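PDB 3N7X: capsid protein from Infectious hypodermal and hematopoietic necrosis virus, which forms the icosahedral shell of a shrimp-infecting brevidensovirus, a parvovirus, sixty copies of a beta-barrel subunit making up the particle. Local coordinates for residues Phe152-Thr155 / Thr156-Asn160; Thr317-Asn321 / Lys322-Met326. All blocks are in the same frame, centred on the assembly; numbering follows the deposited sequence.

Contact 1 of 2, residues Phe152-Thr155 / Thr156-Asn160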
loop_
_atom_site.group_PDB
_atom_site.type_symbol
_atom_site.label_atom_id
_atom_site.label_comp_id
_atom_site.label_asym_id
_atom_site.label_seq_id
_atom_site.Cartn_x
_atom_site.Cartn_y
_atom_site.Cartn_z
ATOM N N PHE A 152 6.774 -67.466 -65.906
ATOM C CA PHE A 152 6.286 -68.363 -64.860
ATOM C C PHE A 152 7.353 -68.817 -63.862
ATOM O O PHE A 152 8.551 -68.786 -64.146
ATOM C CB PHE A 152 5.700 -69.627 -65.497
ATOM C CG PHE A 152 4.624 -69.372 -66.516
ATOM C CD1 PHE A 152 3.302 -69.177 -66.124
ATOM C CD2 PHE A 152 4.927 -69.355 -67.875
ATOM C CE1 PHE A 152 2.293 -68.974 -67.072
ATOM C CE2 PHE A 152 3.929 -69.153 -68.830
ATOM C CZ PHE A 152 2.610 -68.963 -68.428
ATOM N N LYS A 153 6.883 -69.252 -62.695
ATOM C CA LYS A 153 7.718 -69.795 -61.624
ATOM C C LYS A 153 6.864 -70.903 -61.014
ATOM O O LYS A 153 5.656 -70.728 -60.820
ATOM C CB LYS A 153 8.027 -68.754 -60.545
ATOM C CG LYS A 153 8.996 -67.649 -60.945
ATOM C CD LYS A 153 9.194 -66.685 -59.772
ATOM C CE LYS A 153 10.079 -65.498 -60.128
ATOM N NZ LYS A 153 10.345 -64.623 -58.947
ATOM N N ASP A 154 7.481 -72.043 -60.728
ATOM C CA ASP A 154 6.760 -73.168 -60.149
ATOM C C ASP A 154 6.726 -73.027 -58.633
ATOM O O ASP A 154 7.489 -73.674 -57.920
ATOM C CB ASP A 154 7.439 -74.479 -60.563
ATOM C CG ASP A 154 6.828 -75.700 -59.892
ATOM O OD1 ASP A 154 5.640 -75.645 -59.496
ATOM O OD2 ASP A 154 7.540 -76.725 -59.775
ATOM N N THR A 155 5.830 -72.180 -58.141
ATOM C CA THR A 155 5.724 -71.947 -56.710
ATOM C C THR A 155 4.883 -72.966 -55.959
ATOM O O THR A 155 5.041 -73.121 -54.748
ATOM C CB THR A 155 5.144 -70.550 -56.414
ATOM O OG1 THR A 155 3.871 -70.413 -57.053
ATOM C CG2 THR A 155 6.078 -69.469 -56.919
ATOM N N THR A 156 3.990 -73.657 -56.660
ATOM C CA THR A 156 3.131 -74.633 -56.001
ATOM C C THR A 156 3.717 -76.038 -55.928
ATOM O O THR A 156 3.057 -76.963 -55.458
ATOM C CB THR A 156 1.745 -74.700 -56.668
ATOM O OG1 THR A 156 1.888 -75.038 -58.050
ATOM C CG2 THR A 156 1.041 -73.359 -56.549
ATOM N N GLY A 157 4.952 -76.198 -56.397
ATOM C CA GLY A 157 5.611 -77.492 -56.333
ATOM C C GLY A 157 5.195 -78.550 -57.334
ATOM O O GLY A 157 5.015 -79.716 -56.976
ATOM N N LEU A 158 5.061 -78.158 -58.594
ATOM C CA LEU A 158 4.668 -79.089 -59.639
ATOM C C LEU A 158 5.786 -80.051 -60.032
ATOM O O LEU A 158 5.577 -81.262 -60.092
ATOM C CB LEU A 158 4.234 -78.321 -60.890
ATOM C CG LEU A 158 3.047 -77.359 -60.787
ATOM C CD1 LEU A 158 2.952 -76.514 -62.056
ATOM C CD2 LEU A 158 1.769 -78.149 -60.573
ATOM N N HIS A 159 6.974 -79.507 -60.283
ATOM C CA HIS A 159 8.101 -80.308 -60.749
ATOM C C HIS A 159 9.362 -80.317 -59.895
ATOM O O HIS A 159 9.643 -79.370 -59.161
ATOM C CB HIS A 159 8.495 -79.835 -62.146
ATOM C CG HIS A 159 7.332 -79.592 -63.056
ATOM N ND1 HIS A 159 6.564 -80.612 -63.576
ATOM C CD2 HIS A 159 6.807 -78.440 -63.540
ATOM C CE1 HIS A 159 5.619 -80.100 -64.345
ATOM N NE2 HIS A 159 5.745 -78.784 -64.339
ATOM N N ASN A 160 10.137 -81.388 -60.039
ATOM C CA ASN A 160 11.398 -81.554 -59.327
ATOM C C ASN A 160 12.552 -81.507 -60.326
ATOM O O ASN A 160 13.524 -80.771 -60.144
ATOM C CB ASN A 160 11.422 -82.896 -58.595
ATOM C CG ASN A 160 10.397 -82.970 -57.481
ATOM O OD1 ASN A 160 9.820 -84.029 -57.221
ATOM N ND2 ASN A 160 10.173 -81.847 -56.806
HETATM O O HOH W 1 3.589 -73.816 -59.524
#

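Contact 2 of 2, residues Thr317-Asn321 / Lys322-Met326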
loop_
_atom_site.group_PDB
_atom_site.type_symbol
_atom_site.label_atom_id
_atom_site.label_comp_id
_atom_site.label_asym_id
_atom_site.label_seq_id
_atom_site.Cartn_x
_atom_site.Cartn_y
_atom_site.Cartn_z
ATOM N N THR A 317 26.296 -78.964 -58.488
ATOM C CA THR A 317 26.391 -78.858 -59.943
ATOM C C THR A 317 25.277 -79.657 -60.615
ATOM O O THR A 317 24.703 -80.574 -60.017
ATOM C CB THR A 317 27.754 -79.370 -60.475
ATOM O OG1 THR A 317 27.926 -80.744 -60.112
ATOM C CG2 THR A 317 28.898 -78.549 -59.900
ATOM N N GLY A 318 24.969 -79.301 -61.859
ATOM C CA GLY A 318 23.926 -79.997 -62.594
ATOM C C GLY A 318 24.414 -80.412 -63.967
ATOM O O GLY A 318 25.596 -80.704 -64.141
ATOM N N GLN A 319 23.511 -80.446 -64.942
ATOM C CA GLN A 319 23.878 -80.815 -66.302
ATOM C C GLN A 319 23.255 -79.829 -67.270
ATOM O O GLN A 319 22.148 -79.348 -67.048
ATOM C CB GLN A 319 23.399 -82.233 -66.638
ATOM C CG GLN A 319 23.936 -83.309 -65.715
ATOM C CD GLN A 319 23.144 -83.412 -64.418
ATOM O OE1 GLN A 319 23.675 -83.824 -63.382
ATOM N NE2 GLN A 319 21.863 -83.051 -64.471
ATOM N N LEU A 320 23.973 -79.534 -68.347
ATOM C CA LEU A 320 23.496 -78.601 -69.357
ATOM C C LEU A 320 22.120 -78.941 -69.945
ATOM O O LEU A 320 21.424 -78.050 -70.434
ATOM C CB LEU A 320 24.527 -78.502 -70.486
ATOM C CG LEU A 320 25.637 -77.442 -70.435
ATOM C CD1 LEU A 320 25.669 -76.735 -69.095
ATOM C CD2 LEU A 320 26.968 -78.106 -70.737
ATOM N N ASN A 321 21.724 -80.214 -69.901
ATOM C CA ASN A 321 20.430 -80.621 -70.457
ATOM C C ASN A 321 19.392 -80.956 -69.399
ATOM O O ASN A 321 18.381 -81.606 -69.690
ATOM C CB ASN A 321 20.594 -81.829 -71.383
ATOM C CG ASN A 321 21.174 -83.045 -70.671
ATOM O OD1 ASN A 321 21.234 -83.094 -69.440
ATOM N ND2 ASN A 321 21.593 -84.037 -71.448
ATOM N N LYS A 322 19.648 -80.517 -68.172
ATOM C CA LYS A 322 18.728 -80.766 -67.071
ATOM C C LYS A 322 18.331 -79.472 -66.376
ATOM O O LYS A 322 19.043 -78.467 -66.435
ATOM C CB LYS A 322 19.357 -81.707 -66.041
ATOM C CG LYS A 322 19.633 -83.097 -66.551
ATOM C CD LYS A 322 18.358 -83.838 -66.883
ATOM C CE LYS A 322 18.692 -85.185 -67.500
ATOM N NZ LYS A 322 17.476 -85.949 -67.886
ATOM N N CYS A 323 17.186 -79.517 -65.711
ATOM C CA CYS A 323 16.665 -78.374 -64.986
ATOM C C CYS A 323 16.166 -78.856 -63.629
ATOM O O CYS A 323 15.236 -79.662 -63.553
ATOM C CB CYS A 323 15.522 -77.749 -65.783
ATOM S SG CYS A 323 14.538 -76.538 -64.885
ATOM N N TYR A 324 16.794 -78.377 -62.559
ATOM C CA TYR A 324 16.399 -78.770 -61.210
ATOM C C TYR A 324 15.674 -77.637 -60.502
ATOM O O TYR A 324 16.210 -76.536 -60.363
ATOM C CB TYR A 324 17.630 -79.175 -60.399
ATOM C CG TYR A 324 18.294 -80.424 -60.915
ATOM C CD1 TYR A 324 17.873 -81.687 -60.490
ATOM C CD2 TYR A 324 19.324 -80.350 -61.854
ATOM C CE1 TYR A 324 18.462 -82.847 -60.990
ATOM C CE2 TYR A 324 19.920 -81.501 -62.362
ATOM C CZ TYR A 324 19.484 -82.746 -61.927
ATOM O OH TYR A 324 20.053 -83.884 -62.449
ATOM N N ILE A 325 14.457 -77.911 -60.049
ATOM C CA ILE A 325 13.669 -76.903 -59.358
ATOM C C ILE A 325 13.643 -77.165 -57.858
ATOM O O ILE A 325 13.344 -78.273 -57.415
ATOM C CB ILE A 325 12.237 -76.883 -59.893
ATOM C CG1 ILE A 325 12.270 -76.644 -61.400
ATOM C CG2 ILE A 325 11.435 -75.796 -59.197
ATOM C CD1 ILE A 325 10.927 -76.759 -62.063
ATOM N N MET A 326 13.960 -76.135 -57.081
ATOM C CA MET A 326 13.986 -76.243 -55.627
ATOM C C MET A 326 12.612 -76.048 -54.979
ATOM O O MET A 326 11.851 -75.163 -55.367
ATOM C CB MET A 326 14.950 -75.207 -55.057
ATOM C CG MET A 326 15.136 -75.302 -53.555
ATOM S SD MET A 326 15.948 -73.839 -52.877
ATOM C CE MET A 326 17.642 -74.105 -53.381
HETATM O O HOH W 2 21.155 -78.502 -64.303
#

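Contact 1 of 2, residues Phe152-Thr155 / Thr156-Asn160
T156, the first residue past the bend, meets D154 through a water: its backbone N gives a hydrogen bond to water 1, and the same water donates to D154 OD1 at 2.7 Å. T156 CB points away from D154, but OG1 turns back to within 2.6 Å of water 1; the residue also packs on N41 of a neighbouring subunit. G157 turns the chain with a positive phi of 77°, a conformation that favours glycine, and its N comes within 3.2 Å of D154 OD1. L158 N donates to D154 OD1 over 2.7 Å, nearly straight at 170°, on the lone pair that faces the other carboxylate oxygen. The L158 side chain follows its own amide in, with CB 3.3 Å from D154 OD1, while beyond this contact it reaches Q196 of helix 192-196. H159 N donates a hydrogen bond to D154 OD2 at 2.9 Å, again almost in line, meeting it on the syn side but well out of the carboxylate plane. With CG anti to the backbone N (chi1 174°), the D154 carboxylate extends to the amides of L158 and H159, which the loop brings round to it. H327 adds a weak bond to OD2. D154 is buried, so two backbone N-H groups, a water and H327 give its oxygens the polar company that solvent would otherwise supply; successive amides converging on the carboxylate would probably favour its charged form.

Contact 2 of 2, residues Thr317-Asn321 / Lys322-Met326
Q319 reaches across a tight turn to K322 and Y324, and its side chain is the one to follow. CB lies 3.9 Å from K322 CG, so the two chains already brush at their bases. From there the Q319 chain bends at chi2 (82°), which swings the amide over toward the strand instead of letting it run on outward. CD comes to 3.7 Å from Y324 OH. OE1 stays at about that same separation from the hydroxyl, and it is NE2 that makes the bond: it donates to Y324 OH at 2.8 Å, with an N-H...O angle of 156°. NE2 approaches the tyrosine at the ring edge, near the ring plane, while the amide and ring planes stand 68° apart. The same nitrogen sits close against the aliphatic start of K322, near its CB and CG. K322 CG also has N321 OD1 3.3 Å away, and the N321 and K322 side chains run alongside one another. Their polar ends find other partners: K322 NZ bonds to S163 OG and N321 ND2 to T167 O. The backbone closes the turn, K322 N donating to Q319 O over 3.0 Å. Water 2 adds a bridge, accepting from Q319 N and donating to K322 O. Q319 to K322 form a type I beta turn, set by the backbone angles of L320 and N321, and it leads the chain into strand 322-324, which lies antiparallel to strand 161-164 and is outermost, within this chain, of an antiparallel sheet in this capsid beta-barrel subunit.

Contact 1, a loop, and contact 2, a turn and the strand it opens, are well separated in the chain, yet their centres lie only 14 Å apart, and they meet directly. N160 O and I325 N, 3.0 Å apart, make a probable hydrogen bond, while I325 CG2 packs 4.0 Å from D154 OD2, beside the carboxylate of contact 1. Both reach one antiparallel sheet: the loop of contact 1 joins strands 149-153 and 161-164, and strand 322-324 of contact 2 pairs with 161-164. Both also touch a second subunit. Neither lies at the annotated calcium-binding residues, although the Y324 side chain is about 4 Å from a bound magnesium ion and that of H159 about 11 Å from one.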